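Local structure of kelch domain-containing protein (Colletotrichum graminicola M1.001, 5C86) at residues V168-G172 with E219-C223; A394-G398 with N448-Y453; I457-L463 with A475-V480. The protein probably oxidises alcohols to aldehydes, as a copper-dependent oxidase of the galactose oxidase and glyoxal oxidase family (AA5). All coordinates share one frame; numbering follows the deposited sequence.

Contact 1. Residues V168-G172 with E219-C223; sequences VMQRG and EDSMC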
# COMPACT_ATOMS: atom_id res chain seq x y z
N VAL A 168 19.53 7.37 -3.55
CA VAL A 168 19.18 8.75 -3.28
C VAL A 168 18.95 9.49 -4.61
O VAL A 168 19.69 9.38 -5.59
CB VAL A 168 20.32 9.40 -2.46
CG1 VAL A 168 20.11 10.89 -2.23
CG2 VAL A 168 20.54 8.67 -1.15
N MET A 169 17.88 10.30 -4.65
CA MET A 169 17.58 11.09 -5.84
C MET A 169 18.62 12.23 -6.01
O MET A 169 19.29 12.61 -5.07
CB MET A 169 16.23 11.78 -5.68
CG MET A 169 15.12 10.79 -5.42
SD MET A 169 13.70 11.15 -6.41
CE MET A 169 13.57 12.95 -6.53
N GLN A 170 18.62 12.79 -7.21
CA GLN A 170 19.62 13.82 -7.55
C GLN A 170 19.33 15.16 -6.86
O GLN A 170 20.26 15.86 -6.56
CB GLN A 170 19.66 13.99 -9.08
CG GLN A 170 20.33 12.92 -9.91
CD GLN A 170 20.55 13.31 -11.38
OE1 GLN A 170 20.58 14.49 -11.74
NE2 GLN A 170 20.72 12.31 -12.23
N ARG A 171 18.08 15.49 -6.60
CA ARG A 171 17.65 16.82 -6.20
C ARG A 171 16.59 16.75 -5.11
O ARG A 171 15.84 15.75 -5.00
CB ARG A 171 16.93 17.56 -7.38
CG ARG A 171 17.72 17.61 -8.69
CD ARG A 171 16.78 18.08 -9.81
NE ARG A 171 17.27 17.97 -11.18
CZ ARG A 171 17.32 16.86 -11.92
NH1 ARG A 171 16.96 15.64 -11.50
NH2 ARG A 171 17.78 16.98 -13.17
N GLY A 172 16.44 17.88 -4.44
CA GLY A 172 15.26 18.19 -3.64
C GLY A 172 15.37 17.65 -2.22
O GLY A 172 16.35 17.02 -1.81
N GLU A 219 12.65 9.98 -15.53
CA GLU A 219 13.37 10.86 -14.61
C GLU A 219 13.11 10.43 -13.15
O GLU A 219 12.23 9.64 -12.86
CB GLU A 219 12.99 12.34 -14.81
CG GLU A 219 13.27 13.00 -16.18
CD GLU A 219 14.68 12.79 -16.69
OE1 GLU A 219 15.66 12.71 -15.89
OE2 GLU A 219 14.82 12.68 -17.92
N ASP A 220 13.85 11.00 -12.23
CA ASP A 220 13.56 10.83 -10.82
C ASP A 220 12.08 11.26 -10.56
O ASP A 220 11.55 12.22 -11.17
CB ASP A 220 14.43 11.75 -10.02
CG ASP A 220 15.89 11.32 -9.98
OD1 ASP A 220 16.25 10.18 -10.32
OD2 ASP A 220 16.70 12.14 -9.47
N SER A 221 11.39 10.48 -9.68
CA SER A 221 9.93 10.55 -9.62
C SER A 221 9.47 10.43 -8.17
O SER A 221 8.66 9.59 -7.81
CB SER A 221 9.37 9.35 -10.40
OG SER A 221 9.57 9.48 -11.80
N MET A 222 9.85 11.42 -7.36
CA MET A 222 9.49 11.43 -5.97
C MET A 222 7.98 11.54 -5.84
O MET A 222 7.39 12.36 -6.53
CB MET A 222 10.14 12.61 -5.27
CG MET A 222 9.81 12.72 -3.77
SD MET A 222 10.24 11.30 -2.75
CE MET A 222 12.01 11.35 -2.76
N CYS A 223 7.41 10.71 -4.98
CA CYS A 223 5.98 10.65 -4.72
C CYS A 223 5.19 10.37 -5.96
O CYS A 223 4.03 10.78 -6.09
CB CYS A 223 5.47 11.88 -3.98
SG CYS A 223 6.30 12.00 -2.34
O HOH W 1 15.84 13.07 -13.11
O HOH W 2 16.08 14.68 -9.12
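Two irregular loops come nearest at Met169 and Asp220, whose CA atoms lie 6.4 Å apart, with no backbone-to-backbone hydrogen bond between them. The Asp220 carboxylate makes the direct polar bond instead. With CG beside its own backbone N (chi1 -72°), it points OD2 at the other loop, where Gln170 N donates to Asp220 OD2 over 3.0 Å. That bond is nearly straight (172° at the hydrogen) and reaches the oxygen on its syn side, 28° out of the carboxylate plane. The second oxygen, OD1, accepts from the backbone N of Lys196, so both ends of the buried carboxylate are held and its rotation is probably fixed.

Arg171 joins through water. Its NH1 stays 4.1 Å from Asp220 OD2, beyond a salt bridge, but one water in the guanidinium plane closes the gap, accepting from Arg171 NH1 at 2.7 Å and donating to Asp220 OD2 at 2.6 Å. A second water accepts from Arg171 NH1 and Asp220 N and donates to Glu219 OE1, tying the arginine to the backbone as well as to an acidic side chain.

Beside this polar row, Met169 bends at chi2 and chi3 and slides antiparallel past Asp220, bringing SD to 3.7 Å from Asp220 CB. Its methyl then closes on Met222 of the opposite loop, Met169 CE to Met222 CB at 3.7 Å, a buried apolar patch next to the carboxylate.

Each loop connects two successive four-stranded antiparallel sheets, the inter-blade linkers expected of a Kelch beta-propeller. The pairing thus joins neighbouring linkers, and Met222 carries it to within about 7 Å, side chain to side chain, of Tyr120, a ligand of the copper site, which holds no metal here.

Contact 2. Residues A394-G398 with N448-Y453; sequences AVRAG and NVPNDY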
# COMPACT_ATOMS: atom_id res chain seq x y z
N ALA A 394 -5.22 -20.44 7.31
CA ALA A 394 -3.79 -20.18 7.53
C ALA A 394 -3.10 -21.31 6.79
O ALA A 394 -3.33 -22.50 7.11
CB ALA A 394 -3.44 -20.19 9.00
N VAL A 395 -2.30 -20.98 5.80
CA VAL A 395 -1.65 -22.01 5.01
C VAL A 395 -0.26 -21.58 4.68
O VAL A 395 0.05 -20.40 4.62
CB VAL A 395 -2.38 -22.39 3.77
CG1 VAL A 395 -3.82 -22.87 4.10
CG2 VAL A 395 -2.47 -21.23 2.83
N ARG A 396 0.60 -22.54 4.42
CA ARG A 396 1.95 -22.25 4.04
C ARG A 396 1.99 -21.96 2.54
O ARG A 396 1.04 -22.28 1.78
CB ARG A 396 2.85 -23.53 4.29
CG ARG A 396 3.11 -23.70 5.75
CD ARG A 396 3.74 -25.03 6.13
NE ARG A 396 4.25 -24.91 7.52
CZ ARG A 396 4.74 -25.91 8.25
NH1 ARG A 396 5.17 -25.66 9.48
NH2 ARG A 396 4.80 -27.14 7.77
N ALA A 397 3.13 -21.49 2.04
CA ALA A 397 3.38 -21.39 0.60
C ALA A 397 3.24 -22.75 -0.05
O ALA A 397 3.63 -23.79 0.51
CB ALA A 397 4.75 -20.79 0.33
N GLY A 398 2.57 -22.75 -1.17
CA GLY A 398 2.34 -24.02 -1.92
C GLY A 398 1.02 -24.76 -1.60
O GLY A 398 0.64 -25.67 -2.32
N ASN A 448 -3.94 -23.13 -5.33
CA ASN A 448 -2.79 -23.29 -4.45
C ASN A 448 -2.13 -21.93 -4.29
O ASN A 448 -1.89 -21.18 -5.25
CB ASN A 448 -1.73 -24.21 -5.07
CG ASN A 448 -2.11 -25.65 -5.16
OD1 ASN A 448 -3.14 -26.14 -4.65
ND2 ASN A 448 -1.20 -26.39 -5.79
N VAL A 449 -1.67 -21.68 -3.07
CA VAL A 449 -0.85 -20.50 -2.81
C VAL A 449 0.50 -20.66 -3.52
O VAL A 449 1.00 -21.77 -3.47
CB VAL A 449 -0.63 -20.33 -1.33
CG1 VAL A 449 0.33 -19.20 -1.05
CG2 VAL A 449 -1.95 -20.06 -0.66
N PRO A 450 1.07 -19.61 -4.13
CA PRO A 450 2.36 -19.74 -4.73
C PRO A 450 3.40 -20.37 -3.76
O PRO A 450 3.40 -20.15 -2.58
CB PRO A 450 2.75 -18.30 -5.01
CG PRO A 450 1.41 -17.63 -5.30
CD PRO A 450 0.48 -18.28 -4.38
N ASN A 451 4.30 -21.19 -4.37
CA ASN A 451 5.33 -21.76 -3.52
C ASN A 451 6.44 -20.86 -3.08
O ASN A 451 7.10 -21.17 -2.09
CB ASN A 451 5.92 -22.93 -4.29
CG ASN A 451 5.26 -24.21 -3.94
OD1 ASN A 451 5.29 -24.66 -2.78
ND2 ASN A 451 4.65 -24.83 -4.97
N ASP A 452 6.66 -19.74 -3.71
CA ASP A 452 7.78 -18.90 -3.41
C ASP A 452 7.30 -17.77 -2.48
O ASP A 452 6.39 -16.97 -2.85
CB ASP A 452 8.29 -18.28 -4.72
CG ASP A 452 9.70 -17.73 -4.60
OD1 ASP A 452 10.00 -17.04 -3.62
OD2 ASP A 452 10.52 -18.06 -5.51
N TYR A 453 7.92 -17.68 -1.32
CA TYR A 453 7.60 -16.63 -0.37
C TYR A 453 7.98 -15.26 -0.84
O TYR A 453 7.51 -14.30 -0.20
CB TYR A 453 8.20 -16.88 1.02
CG TYR A 453 7.48 -17.93 1.81
CD1 TYR A 453 6.29 -17.72 2.45
CD2 TYR A 453 8.03 -19.22 1.95
CE1 TYR A 453 5.64 -18.69 3.16
CE2 TYR A 453 7.38 -20.17 2.69
CZ TYR A 453 6.23 -19.94 3.30
OH TYR A 453 5.51 -20.91 3.99
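Tyr453 has CG beside its backbone N (chi1 -76°), which swings the ring back over Ala397 and sets the hydroxyl next to the Ala397 amide. Val449, with CG1 anti to its own N (chi1 174°), turns its two methyls to different partners: CG1 toward the Ala397 backbone and CG2 against Val395, where Val395 CG2 and Val449 CG2 meet at 3.7 Å.

The tyrosine grips the 394-398 segment in two ways. Ala397 N donates to Tyr453 OH over 3.1 Å in a nearly straight bond (170° at the hydrogen), while the methyl of the same residue sits on one face of the ring as a CH-pi contact, Ala397 CB 3.6 Å from the Tyr453 centroid and displaced toward the hydroxyl-bearing CZ. The hydroxyl in turn bonds to the carbonyl O of Thr481, so it takes one hydrogen bond from the amide and gives one to the last strand. The methylenes of Arg396 pass the hydroxyl with Arg396 CB 3.7 Å from Tyr453 OH, before the guanidinium leads away.

On its other side the Ala397 methyl lies 3.3 Å from Pro450 O, beside the carbonyl of Asn451 as well. Gly398 follows, its N shared by two weak, bent hydrogen bonds, to Val449 O at 3.0 Å and to Pro450 O at 3.1 Å. Asn451 bends over this glycine, bringing Asn451 OD1 to 3.1 Å from Gly398 CA, against the bare alpha carbon.

The contact fastens the loop that precedes strand 459-466 to the end of the short strand 394-396, which runs parallel to strand 476-481; it is edge packing in the immunoglobulin-like beta-sandwich of a galactose oxidase-type early set domain.

Contact 3. Residues I457-L463 with A475-V480; sequences IPGYYML and AQFFKV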
# COMPACT_ATOMS: atom_id res chain seq x y z
N ILE A 457 4.39 -13.16 -0.11
CA ILE A 457 4.95 -12.61 1.14
C ILE A 457 4.02 -13.02 2.30
O ILE A 457 2.83 -12.91 2.21
CB ILE A 457 5.06 -11.07 1.05
CG1 ILE A 457 5.99 -10.58 -0.07
CG2 ILE A 457 5.43 -10.52 2.41
CD1 ILE A 457 7.46 -10.97 0.12
N PRO A 458 4.58 -13.53 3.42
CA PRO A 458 3.74 -13.92 4.52
C PRO A 458 2.84 -12.86 5.04
O PRO A 458 3.16 -11.65 4.96
CB PRO A 458 4.72 -14.33 5.63
CG PRO A 458 5.97 -14.50 4.96
CD PRO A 458 6.02 -13.72 3.67
N GLY A 459 1.72 -13.27 5.57
CA GLY A 459 0.77 -12.35 6.12
C GLY A 459 -0.63 -12.55 5.61
O GLY A 459 -0.93 -13.50 4.89
N TYR A 460 -1.49 -11.62 5.94
CA TYR A 460 -2.88 -11.67 5.59
C TYR A 460 -3.15 -11.19 4.17
O TYR A 460 -2.56 -10.22 3.67
CB TYR A 460 -3.77 -10.88 6.52
CG TYR A 460 -4.25 -11.64 7.76
CD1 TYR A 460 -3.44 -11.74 8.87
CD2 TYR A 460 -5.36 -12.39 7.69
CE1 TYR A 460 -3.85 -12.44 9.98
CE2 TYR A 460 -5.78 -13.11 8.76
CZ TYR A 460 -5.02 -13.13 9.89
OH TYR A 460 -5.52 -13.86 10.98
N TYR A 461 -4.11 -11.91 3.53
CA TYR A 461 -4.59 -11.64 2.20
C TYR A 461 -6.09 -11.68 2.21
O TYR A 461 -6.73 -12.32 3.04
CB TYR A 461 -4.15 -12.74 1.23
CG TYR A 461 -2.65 -12.65 0.90
CD1 TYR A 461 -1.74 -13.12 1.78
CD2 TYR A 461 -2.22 -12.17 -0.29
CE1 TYR A 461 -0.37 -13.01 1.47
CE2 TYR A 461 -0.88 -12.05 -0.63
CZ TYR A 461 0.08 -12.53 0.26
OH TYR A 461 1.43 -12.42 -0.06
N MET A 462 -6.65 -10.94 1.26
CA MET A 462 -8.05 -11.03 0.88
C MET A 462 -8.18 -11.98 -0.31
O MET A 462 -7.55 -11.74 -1.34
CB MET A 462 -8.53 -9.70 0.49
CG MET A 462 -8.67 -8.76 1.68
SD MET A 462 -9.11 -7.05 1.21
CE MET A 462 -7.55 -6.43 0.59
N LEU A 463 -9.02 -13.02 -0.19
CA LEU A 463 -9.31 -13.93 -1.30
C LEU A 463 -10.57 -13.39 -1.95
O LEU A 463 -11.58 -13.19 -1.29
CB LEU A 463 -9.48 -15.37 -0.82
CG LEU A 463 -9.02 -16.46 -1.76
CD1 LEU A 463 -8.67 -17.80 -1.07
CD2 LEU A 463 -10.14 -16.58 -2.83
N ALA A 475 -14.46 -10.15 -0.08
CA ALA A 475 -13.37 -11.10 0.20
C ALA A 475 -13.44 -11.76 1.49
O ALA A 475 -14.09 -11.29 2.42
CB ALA A 475 -12.04 -10.40 0.05
N GLN A 476 -12.82 -12.96 1.53
CA GLN A 476 -12.55 -13.65 2.80
C GLN A 476 -11.10 -13.53 3.14
O GLN A 476 -10.25 -13.57 2.25
CB GLN A 476 -12.97 -15.14 2.75
CG GLN A 476 -14.47 -15.31 2.54
CD GLN A 476 -15.33 -14.57 3.57
OE1 GLN A 476 -15.04 -14.55 4.79
NE2 GLN A 476 -16.43 -13.99 3.10
N PHE A 477 -10.81 -13.41 4.41
CA PHE A 477 -9.41 -13.24 4.84
C PHE A 477 -8.75 -14.55 5.11
O PHE A 477 -9.35 -15.49 5.65
CB PHE A 477 -9.35 -12.37 6.11
CG PHE A 477 -9.68 -10.96 5.89
CD1 PHE A 477 -8.69 -10.08 5.55
CD2 PHE A 477 -10.99 -10.47 5.99
CE1 PHE A 477 -8.98 -8.77 5.34
CE2 PHE A 477 -11.27 -9.12 5.81
CZ PHE A 477 -10.24 -8.24 5.48
N PHE A 478 -7.46 -14.64 4.82
CA PHE A 478 -6.68 -15.76 5.21
C PHE A 478 -5.23 -15.32 5.33
O PHE A 478 -4.87 -14.26 4.83
CB PHE A 478 -6.78 -16.99 4.26
CG PHE A 478 -6.08 -16.79 2.92
CD1 PHE A 478 -6.67 -16.00 1.93
CD2 PHE A 478 -4.84 -17.36 2.67
CE1 PHE A 478 -6.05 -15.84 0.70
CE2 PHE A 478 -4.21 -17.16 1.45
CZ PHE A 478 -4.82 -16.44 0.48
N LYS A 479 -4.37 -16.15 5.93
CA LYS A 479 -2.93 -15.83 6.02
C LYS A 479 -2.02 -16.87 5.46
O LYS A 479 -2.32 -18.08 5.56
CB LYS A 479 -2.52 -15.39 7.43
CG LYS A 479 -2.64 -16.39 8.51
CD LYS A 479 -2.02 -15.84 9.84
CE LYS A 479 -2.01 -16.93 10.90
NZ LYS A 479 -1.35 -16.44 12.15
N VAL A 480 -0.94 -16.39 4.91
CA VAL A 480 0.13 -17.19 4.43
C VAL A 480 1.15 -17.22 5.54
O VAL A 480 1.64 -16.14 5.97
CB VAL A 480 0.72 -16.64 3.13
CG1 VAL A 480 1.96 -17.34 2.73
CG2 VAL A 480 -0.30 -16.67 2.01
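One face of the Tyr460 ring is covered by Lys479, with Lys479 CB 3.9 Å from the Tyr460 centroid and directly over its centre; Phe477 CB sits at the ring edge, and Phe100 meets Tyr460 edge-to-face. These residues belong to an antiparallel beta hairpin of the early set domain. Tyr461 CB lies over one face of the Phe478 ring, 4.1 Å from its centroid. The Tyr461 and Phe478 planes differ by only 25°, but the rings are offset, with centroids 5.9 Å apart, so there is little stacking. Val480 CG2 approaches Tyr461 CE1 at 3.7 Å, and Met462 runs alongside Phe477 as an oblique Met-aromatic contact.

Gly459 with Val480, Tyr461 with Phe478 and Leu463 with Gln476 are hydrogen-bonded pairs, two bonds each. Tyr461, Phe478 and Val480 share one face, where Phe478 packs on Ile401 of strand 400-405. Tyr460, Met462, Phe477 and Lys479 share the other; a chi1 of 64° puts Lys479 CG between its backbone N and carbonyl carbon, and the extended chain runs past Tyr460 CE1 to a salt bridge with Asp81. At the start of the hairpin, Tyr461 OH donates to Ile457 O over 2.7 Å, meeting a lone pair in the carbonyl plane.

Contacts 2 and 3 are neighbours in the early set domain, their centres 11 Å apart. Strand 394-396 adds to the edge of the 457-463/475-480 hairpin through a probable hydrogen bond from Val395 N to Lys479 O (2.9 Å), and Val449 CG1 packs on Val480 CG2 at 4.0 Å. Contact 1 is remote, its centre 36 Å from that of contact 2 and 34 Å from that of contact 3. Of the three, it lies nearest the copper site, empty in this apo structure: Met222 lies about 9 Å from His423, side chain to side chain. That ligand directly follows strand 412-422, which pairs with strand 459-466 of contact 3, though contact 3 itself lies away from the site.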